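Local coordinates for protein CT263 (Chlamydia trachomatis, PDB 4QAS) that probably hydrolyses futalosine on the futalosine route to menaquinone, as a nucleosidase of the MTAN family, at residues A[41-46]-A[193-198]; A[126-131]-A[140-145]. The protein carries 1 engineered substitution. One frame throughout, in Å; residues are numbered along the deposited sequence.

Contact 1. Residues A[41-46]-A[193-198]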
ATOM      1  N   GLU A  41      13.540  -4.482  -7.940  1.00 42.97           N
ATOM      2  CA  GLU A  41      14.728  -4.644  -7.114  1.00 40.46           C
ATOM      3  C   GLU A  41      14.976  -6.148  -6.981  1.00 29.77           C
ATOM      4  O   GLU A  41      15.038  -6.848  -8.001  1.00 32.44           O
ATOM      5  CB  GLU A  41      14.539  -3.880  -5.807  1.00 56.62           C
ATOM      6  CG  GLU A  41      13.982  -2.459  -5.943  1.00 70.61           C
ATOM      7  CD  GLU A  41      15.035  -1.434  -6.312  1.00 69.93           C
ATOM      8  OE1 GLU A  41      16.134  -1.829  -6.755  1.00 62.73           O
ATOM      9  OE2 GLU A  41      14.760  -0.226  -6.150  1.00 70.02           O
ATOM     10  N   ASN A  42      15.120  -6.679  -5.776  1.00 25.91           N
ATOM     11  CA  ASN A  42      15.425  -8.084  -5.581  1.00 28.34           C
ATOM     12  C   ASN A  42      14.183  -8.916  -5.329  1.00 26.38           C
ATOM     13  O   ASN A  42      14.309 -10.108  -5.035  1.00 30.26           O
ATOM     14  CB  ASN A  42      16.371  -8.237  -4.396  1.00 35.50           C
ATOM     15  CG  ASN A  42      15.745  -7.757  -3.118  1.00 36.48           C
ATOM     16  OD1 ASN A  42      15.387  -6.588  -3.020  1.00 28.98           O
ATOM     17  ND2 ASN A  42      15.575  -8.651  -2.140  1.00 32.80           N
ATOM     18  N   VAL A  43      12.988  -8.337  -5.448  1.00 24.22           N
ATOM     19  CA  VAL A  43      11.763  -8.978  -4.980  1.00 20.07           C
ATOM     20  C   VAL A  43      10.872  -9.347  -6.155  1.00 24.71           C
ATOM     21  O   VAL A  43      10.533  -8.498  -6.992  1.00 23.75           O
ATOM     22  CB  VAL A  43      11.007  -8.115  -3.961  1.00 22.94           C
ATOM     23  CG1 VAL A  43       9.725  -8.817  -3.548  1.00 20.22           C
ATOM     24  CG2 VAL A  43      11.893  -7.848  -2.749  1.00 27.78           C
ATOM     25  N   LEU A  44      10.464 -10.613  -6.181  1.00 22.00           N
ATOM     26  CA  LEU A  44       9.400 -11.096  -7.046  1.00 23.68           C
ATOM     27  C   LEU A  44       8.172 -11.279  -6.176  1.00 20.41           C
ATOM     28  O   LEU A  44       8.225 -11.954  -5.136  1.00 22.68           O
ATOM     29  CB  LEU A  44       9.766 -12.441  -7.661  1.00 21.30           C
ATOM     30  CG  LEU A  44       8.667 -13.156  -8.466  1.00 23.37           C
ATOM     31  CD1 LEU A  44       8.395 -12.415  -9.772  1.00 24.67           C
ATOM     32  CD2 LEU A  44       9.087 -14.581  -8.751  1.00 26.50           C
ATOM     33  N   LEU A  45       7.067 -10.682  -6.593  1.00 19.03           N
ATOM     34  CA  LEU A  45       5.808 -10.757  -5.883  1.00 17.06           C
ATOM     35  C   LEU A  45       4.766 -11.359  -6.817  1.00 20.00           C
ATOM     36  O   LEU A  45       4.386 -10.724  -7.807  1.00 19.10           O
ATOM     37  CB  LEU A  45       5.406  -9.349  -5.439  1.00 19.57           C
ATOM     38  CG  LEU A  45       4.225  -9.253  -4.518  1.00 19.52           C
ATOM     39  CD1 LEU A  45       4.498  -9.980  -3.202  1.00 21.94           C
ATOM     40  CD2 LEU A  45       3.936  -7.764  -4.301  1.00 21.07           C
ATOM     41  N   ASP A  46       4.293 -12.569  -6.504  1.00 17.51           N
ATOM     42  CA  ASP A  46       3.285 -13.239  -7.309  1.00 17.26           C
ATOM     43  C   ASP A  46       2.023 -13.357  -6.474  1.00 16.30           C
ATOM     44  O   ASP A  46       2.079 -13.430  -5.242  1.00 18.00           O
ATOM     45  CB  ASP A  46       3.759 -14.627  -7.749  1.00 19.21           C
ATOM     46  CG  ASP A  46       4.864 -14.582  -8.803  1.00 20.05           C
ATOM     47  OD1 ASP A  46       5.106 -13.491  -9.375  1.00 22.68           O
ATOM     48  OD2 ASP A  46       5.462 -15.648  -9.028  1.00 21.51           O
ATOM     49  N   PRO A 193       4.141  -3.604   4.562  1.00 19.02           N
ATOM     50  CA  PRO A 193       5.408  -3.561   5.312  1.00 21.88           C
ATOM     51  C   PRO A 193       6.179  -4.866   5.268  1.00 23.66           C
ATOM     52  O   PRO A 193       7.410  -4.849   5.413  1.00 25.88           O
ATOM     53  CB  PRO A 193       4.977  -3.176   6.738  1.00 22.68           C
ATOM     54  CG  PRO A 193       3.543  -3.503   6.820  1.00 21.82           C
ATOM     55  CD  PRO A 193       2.982  -3.293   5.418  1.00 20.08           C
ATOM     56  N   ILE A 194       5.500  -5.992   5.050  1.00 21.09           N
ATOM     57  CA  ILE A 194       6.212  -7.254   4.874  1.00 22.24           C
ATOM     58  C   ILE A 194       7.013  -7.220   3.583  1.00 23.31           C
ATOM     59  O   ILE A 194       8.217  -7.500   3.573  1.00 24.90           O
ATOM     60  CB  ILE A 194       5.249  -8.447   4.891  1.00 23.38           C
ATOM     61  CG1 ILE A 194       4.329  -8.378   6.108  1.00 25.70           C
ATOM     62  CG2 ILE A 194       6.080  -9.738   4.869  1.00 24.96           C
ATOM     63  CD1 ILE A 194       3.218  -9.408   6.065  1.00 26.44           C
ATOM     64  N   TYR A 195       6.349  -6.887   2.468  1.00 21.42           N
ATOM     65  CA  TYR A 195       7.056  -6.734   1.201  0.57 23.24           C
ATOM     66  C   TYR A 195       8.236  -5.785   1.357  1.00 24.48           C
ATOM     67  O   TYR A 195       9.353  -6.073   0.905  1.00 25.38           O
ATOM     68  CB  TYR A 195       6.081  -6.224   0.136  0.57 24.75           C
ATOM     69  CG  TYR A 195       6.712  -5.292  -0.866  0.57 25.94           C
ATOM     70  CD1 TYR A 195       7.432  -5.782  -1.956  0.57 28.23           C
ATOM     71  CD2 TYR A 195       6.603  -3.916  -0.720  0.57 29.84           C
ATOM     72  CE1 TYR A 195       8.022  -4.919  -2.878  0.57 29.45           C
ATOM     73  CE2 TYR A 195       7.181  -3.054  -1.626  0.57 29.75           C
ATOM     74  CZ  TYR A 195       7.894  -3.551  -2.705  0.57 23.22           C
ATOM     75  OH  TYR A 195       8.451  -2.672  -3.592  0.57 31.43           O
ATOM     76  N   SER A 196       8.013  -4.650   2.017  1.00 23.43           N
ATOM     77  CA  SER A 196       9.054  -3.647   2.170  0.77 24.18           C
ATOM     78  C   SER A 196      10.263  -4.200   2.915  1.00 24.95           C
ATOM     79  O   SER A 196      11.399  -3.873   2.588  1.00 28.05           O
ATOM     80  CB  SER A 196       8.454  -2.447   2.897  0.77 28.59           C
ATOM     81  OG  SER A 196       9.342  -1.361   2.866  0.77 26.93           O
ATOM     82  N   SER A 197      10.028  -5.053   3.910  1.00 24.58           N
ATOM     83  CA  SER A 197      11.122  -5.602   4.709  0.53 27.56           C
ATOM     84  C   SER A 197      12.096  -6.427   3.876  1.00 26.94           C
ATOM     85  O   SER A 197      13.262  -6.574   4.263  1.00 30.86           O
ATOM     86  CB  SER A 197      10.550  -6.487   5.817  0.53 31.37           C
ATOM     87  OG  SER A 197       9.712  -5.754   6.695  0.53 33.32           O
ATOM     88  N   PHE A 198      11.647  -6.995   2.758  1.00 31.14           N
ATOM     89  CA  PHE A 198      12.495  -7.885   1.968  1.00 27.82           C
ATOM     90  C   PHE A 198      13.191  -7.194   0.805  1.00 33.43           C
ATOM     91  O   PHE A 198      13.874  -7.862   0.020  1.00 34.37           O
ATOM     92  CB  PHE A 198      11.691  -9.085   1.483  1.00 27.08           C
ATOM     93  CG  PHE A 198      11.372 -10.057   2.576  1.00 28.46           C
ATOM     94  CD1 PHE A 198      12.326 -10.963   3.016  1.00 31.71           C
ATOM     95  CD2 PHE A 198      10.137 -10.041   3.182  1.00 28.02           C
ATOM     96  CE1 PHE A 198      12.019 -11.862   4.046  1.00 33.37           C
ATOM     97  CE2 PHE A 198       9.827 -10.935   4.207  1.00 31.42           C
ATOM     98  CZ  PHE A 198      10.783 -11.845   4.633  1.00 31.26           C
TER
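Val43, which opens strand 43-49, and Asn42 just before it meet Tyr195 in the last turn of helix 180-197 and Phe198 just beyond it. The one hydrogen bond across the contact runs from Asn42 ND2 to Phe198 O, at 2.9 Å. It is nearly straight, with an N-H...O angle of 163°. The carbonyl oxygen lies close to the amide plane of Asn42, and ND2 meets it almost end-on along the C=O bond. The first torsion of Asn42 (chi1 62°) sets CG between the backbone N and the carbonyl carbon, which swings the amide across to the chain just after the helix. The other end of the same amide is also used, because OD1 accepts from Asp200 N. Two bonds, one from ND2 and one to OD1, thus fix the rotation of the amide and tie it to the chain that leaves the helix.

Val43 sits beside this bond and its two methyls divide the work. CG2 packs against Phe198 O at 3.4 Å and approaches Phe198 CB at 4.4 Å. CG1, placed anti to the backbone N (chi1 178°), turns to Tyr195. It reaches the ring at its edge, near the ring plane, 4.1 Å from CD1. Tyr195 is modelled in two conformers, and this last touch belongs to the one described.

Further rings extend the packing. Phe198 stacks with Phe7 of strand 7-13, and Tyr195 meets Phe26 edge-to-face. Tyr195 also packs on Glu189 of the second subunit, so the dimer interface lies close by. This is α/β layer packing, the C-terminal helix lying against the central sheet, as in the nucleoside phosphorylase fold of MTAN enzymes.

Contact 2. Residues A[126-131]-A[140-145]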
ATOM      1  N   ARG A 126     -14.931 -26.331   6.022  1.00 25.39           N
ATOM      2  CA  ARG A 126     -15.377 -26.308   4.635  1.00 33.93           C
ATOM      3  C   ARG A 126     -16.610 -25.431   4.474  1.00 38.85           C
ATOM      4  O   ARG A 126     -16.688 -24.613   3.551  1.00 44.47           O
ATOM      5  CB  ARG A 126     -15.624 -27.742   4.159  1.00 42.98           C
ATOM      6  CG  ARG A 126     -14.372 -28.620   4.266  1.00 92.29           C
ATOM      7  CD  ARG A 126     -14.638 -30.101   4.021  1.00 90.47           C
ATOM      8  NE  ARG A 126     -15.070 -30.797   5.233  1.00 73.00           N
ATOM      9  CZ  ARG A 126     -16.321 -31.154   5.511  1.00 47.92           C
ATOM     10  NH1 ARG A 126     -17.314 -30.902   4.665  1.00 50.43           N
ATOM     11  NH2 ARG A 126     -16.577 -31.785   6.645  1.00 43.36           N
ATOM     12  N   SER A 127     -17.544 -25.557   5.357  1.00 35.74           N
ATOM     13  CA  SER A 127     -18.757 -24.760   5.345  1.00 42.79           C
ATOM     14  C   SER A 127     -18.608 -23.581   6.294  1.00 52.27           C
ATOM     15  O   SER A 127     -18.115 -23.750   7.414  1.00 54.69           O
ATOM     16  CB  SER A 127     -19.940 -25.611   5.801  1.00 39.31           C
ATOM     17  OG  SER A 127     -20.129 -26.709   4.930  1.00 47.50           O
ATOM     18  N   PRO A 128     -19.018 -22.372   5.911  1.00 55.39           N
ATOM     19  CA  PRO A 128     -18.840 -21.233   6.815  1.00 55.65           C
ATOM     20  C   PRO A 128     -19.684 -21.398   8.066  1.00 41.24           C
ATOM     21  O   PRO A 128     -20.827 -21.870   8.016  1.00 43.07           O
ATOM     22  CB  PRO A 128     -19.301 -20.029   5.983  1.00 64.02           C
ATOM     23  CG  PRO A 128     -19.450 -20.536   4.584  1.00 69.01           C
ATOM     24  CD  PRO A 128     -19.754 -21.987   4.699  1.00 62.75           C
ATOM     25  N   TYR A 129     -19.082 -21.037   9.195  1.00 45.69           N
ATOM     26  CA  TYR A 129     -19.753 -21.086  10.481  1.00 41.16           C
ATOM     27  C   TYR A 129     -20.772 -19.962  10.559  1.00 34.33           C
ATOM     28  O   TYR A 129     -20.415 -18.781  10.519  1.00 30.88           O
ATOM     29  CB  TYR A 129     -18.733 -20.932  11.610  1.00 39.47           C
ATOM     30  CG  TYR A 129     -18.307 -22.224  12.252  1.00 46.74           C
ATOM     31  CD1 TYR A 129     -19.118 -22.865  13.164  1.00 55.31           C
ATOM     32  CD2 TYR A 129     -17.087 -22.794  11.963  1.00 69.93           C
ATOM     33  CE1 TYR A 129     -18.734 -24.046  13.762  1.00 75.15           C
ATOM     34  CE2 TYR A 129     -16.687 -23.968  12.548  1.00 86.69           C
ATOM     35  CZ  TYR A 129     -17.513 -24.594  13.448  1.00 89.10           C
ATOM     36  OH  TYR A 129     -17.102 -25.771  14.030  1.00 95.91           O
ATOM     37  N   ARG A 130     -22.034 -20.341  10.663  1.00 31.21           N
ATOM     38  CA  ARG A 130     -23.099 -19.456  11.107  1.00 37.06           C
ATOM     39  C   ARG A 130     -23.687 -19.969  12.413  1.00 44.07           C
ATOM     40  O   ARG A 130     -24.812 -19.628  12.768  1.00 44.44           O
ATOM     41  CB  ARG A 130     -24.156 -19.324  10.013  1.00 40.96           C
ATOM     42  CG  ARG A 130     -23.611 -18.742   8.726  1.00 53.10           C
ATOM     43  CD  ARG A 130     -24.689 -18.579   7.677  1.00 85.07           C
ATOM     44  NE  ARG A 130     -24.163 -17.986   6.451  1.00111.65           N
ATOM     45  CZ  ARG A 130     -24.884 -17.765   5.356  1.00137.57           C
ATOM     46  NH1 ARG A 130     -26.169 -18.094   5.325  1.00147.24           N
ATOM     47  NH2 ARG A 130     -24.317 -17.217   4.288  1.00150.34           N
ATOM     48  N   ASP A 131     -22.903 -20.758  13.150  1.00 54.41           N
ATOM     49  CA  ASP A 131     -23.345 -21.516  14.316  1.00 75.31           C
ATOM     50  C   ASP A 131     -23.466 -20.671  15.568  1.00 75.94           C
ATOM     51  O   ASP A 131     -23.815 -21.208  16.624  1.00 92.59           O
ATOM     52  CB  ASP A 131     -22.310 -22.591  14.618  1.00 87.86           C
ATOM     53  CG  ASP A 131     -22.826 -23.988  14.407  1.00 99.47           C
ATOM     54  OD1 ASP A 131     -23.378 -24.257  13.323  1.00101.75           O
ATOM     55  OD2 ASP A 131     -22.669 -24.819  15.326  1.00106.23           O
ATOM     56  N   VAL A 140     -12.191 -17.933  12.108  1.00 13.06           N
ATOM     57  CA  VAL A 140     -12.650 -19.084  11.344  1.00 13.90           C
ATOM     58  C   VAL A 140     -12.649 -18.720   9.872  1.00 14.74           C
ATOM     59  O   VAL A 140     -13.253 -17.718   9.477  1.00 15.93           O
ATOM     60  CB  VAL A 140     -14.061 -19.526  11.759  1.00 16.36           C
ATOM     61  CG1 VAL A 140     -14.470 -20.752  10.936  1.00 19.02           C
ATOM     62  CG2 VAL A 140     -14.115 -19.806  13.243  1.00 17.46           C
ATOM     63  N   ASP A 141     -12.000 -19.527   9.043  1.00 14.15           N
ATOM     64  CA  ASP A 141     -11.966 -19.286   7.608  1.00 15.01           C
ATOM     65  C   ASP A 141     -12.273 -20.614   6.924  1.00 16.40           C
ATOM     66  O   ASP A 141     -12.731 -21.583   7.534  1.00 16.63           O
ATOM     67  CB  ASP A 141     -10.637 -18.678   7.136  1.00 15.86           C
ATOM     68  CG  ASP A 141      -9.499 -19.699   7.081  1.00 15.02           C
ATOM     69  OD1 ASP A 141      -9.603 -20.787   7.698  1.00 16.66           O
ATOM     70  OD2 ASP A 141      -8.463 -19.411   6.403  1.00 16.74           O
ATOM     71  N   MET A 142     -11.965 -20.693   5.634  1.00 16.52           N
ATOM     72  CA  MET A 142     -12.104 -21.931   4.883  0.55 16.36           C
ATOM     73  C   MET A 142     -10.782 -22.521   4.408  1.00 16.67           C
ATOM     74  O   MET A 142     -10.610 -23.737   4.468  1.00 17.37           O
ATOM     75  CB  MET A 142     -13.015 -21.699   3.671  0.55 20.11           C
ATOM     76  CG  MET A 142     -14.447 -21.322   4.065  0.55 30.18           C
ATOM     77  SD  MET A 142     -15.532 -20.914   2.679  0.55 23.10           S
ATOM     78  CE  MET A 142     -15.241 -22.324   1.605  0.55 29.27           C
ATOM     79  N   GLU A 143      -9.849 -21.703   3.910  1.00 15.27           N
ATOM     80  CA  GLU A 143      -8.713 -22.212   3.152  1.00 16.31           C
ATOM     81  C   GLU A 143      -7.386 -22.242   3.899  1.00 15.95           C
ATOM     82  O   GLU A 143      -6.431 -22.813   3.374  1.00 16.69           O
ATOM     83  CB  GLU A 143      -8.522 -21.373   1.869  1.00 16.92           C
ATOM     84  CG  GLU A 143      -9.695 -21.408   0.919  1.00 20.23           C
ATOM     85  CD  GLU A 143      -9.974 -22.791   0.361  1.00 27.55           C
ATOM     86  OE1 GLU A 143      -9.097 -23.671   0.467  1.00 23.87           O
ATOM     87  OE2 GLU A 143     -11.087 -23.010  -0.170  1.00 38.69           O
ATOM     88  N   GLY A 144      -7.296 -21.673   5.093  1.00 15.96           N
ATOM     89  CA  GLY A 144      -6.001 -21.520   5.734  1.00 14.59           C
ATOM     90  C   GLY A 144      -5.269 -22.823   5.979  1.00 14.81           C
ATOM     91  O   GLY A 144      -4.079 -22.942   5.685  1.00 16.08           O
ATOM     92  N   PHE A 145      -5.953 -23.828   6.529  1.00 15.98           N
ATOM     93  CA  PHE A 145      -5.237 -25.063   6.808  1.00 16.32           C
ATOM     94  C   PHE A 145      -4.746 -25.709   5.514  1.00 15.71           C
ATOM     95  O   PHE A 145      -3.603 -26.153   5.422  1.00 17.57           O
ATOM     96  CB  PHE A 145      -6.057 -26.074   7.596  1.00 17.48           C
ATOM     97  CG  PHE A 145      -5.247 -27.283   7.938  1.00 19.61           C
ATOM     98  CD1 PHE A 145      -5.146 -28.330   7.050  1.00 19.33           C
ATOM     99  CD2 PHE A 145      -4.513 -27.347   9.115  1.00 21.58           C
ATOM    100  CE1 PHE A 145      -4.363 -29.400   7.321  1.00 21.72           C
ATOM    101  CE2 PHE A 145      -3.746 -28.426   9.415  1.00 22.50           C
ATOM    102  CZ  PHE A 145      -3.663 -29.477   8.515  1.00 24.05           C
TER
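The loop between parallel strands 119-124 and 139-141 folds back onto the end of the second strand, where Val140 and Met142 receive Tyr129, Pro128 and Arg126. This end runs into helix 144-153 through an Asp-Met-Glu-Gly sequence; in MTAN relatives such a segment helps to line the nucleoside pocket. Val140 CG1 touches Tyr129 CD2 at 3.5 Å. The methyl comes to the ring at its edge, near the plane, and the two side chains stand at about a right angle. Val140 holds CG1 anti to the backbone N (chi1 -179°), and this is the methyl that meets the ring. His134 meets the same tyrosine ring.

Met142 is bent at its last torsion (chi3 50°), which brings CE to 3.3 Å from Arg126 O. Its SD lies 4.4 Å from Pro128 CG. Met142 has two conformers, so these two contacts are less certain. Next to it, Asp141 OD2 accepts weakly from Gly144 N at the start of the helix and also pairs with Lys162.

No hydrogen bond joins the two segments. Between them the contact is van der Waals, mostly apolar; the directional bonding comes just before, where Asp141 pairs with Val125 through the backbone.

Contact 1 and contact 2 lie on opposite sides of the chain's centre. Their centres are 29 Å apart, and their nearest atoms about 15 Å. They do not touch, but both reach the same mixed sheet. Contact 1 uses strand 43-49, and contact 2 uses strand 139-141. Along the chain, residues 41-46 come first, then 126-131 and 140-145, and finally 193-198. Contact 2 therefore falls wholly between the two halves of contact 1. The first contact brings distant parts of the sequence together near the dimer interface. The second is a local closure of a surface loop, which no other chain of the assembly touches. The sheet is the common frame of both.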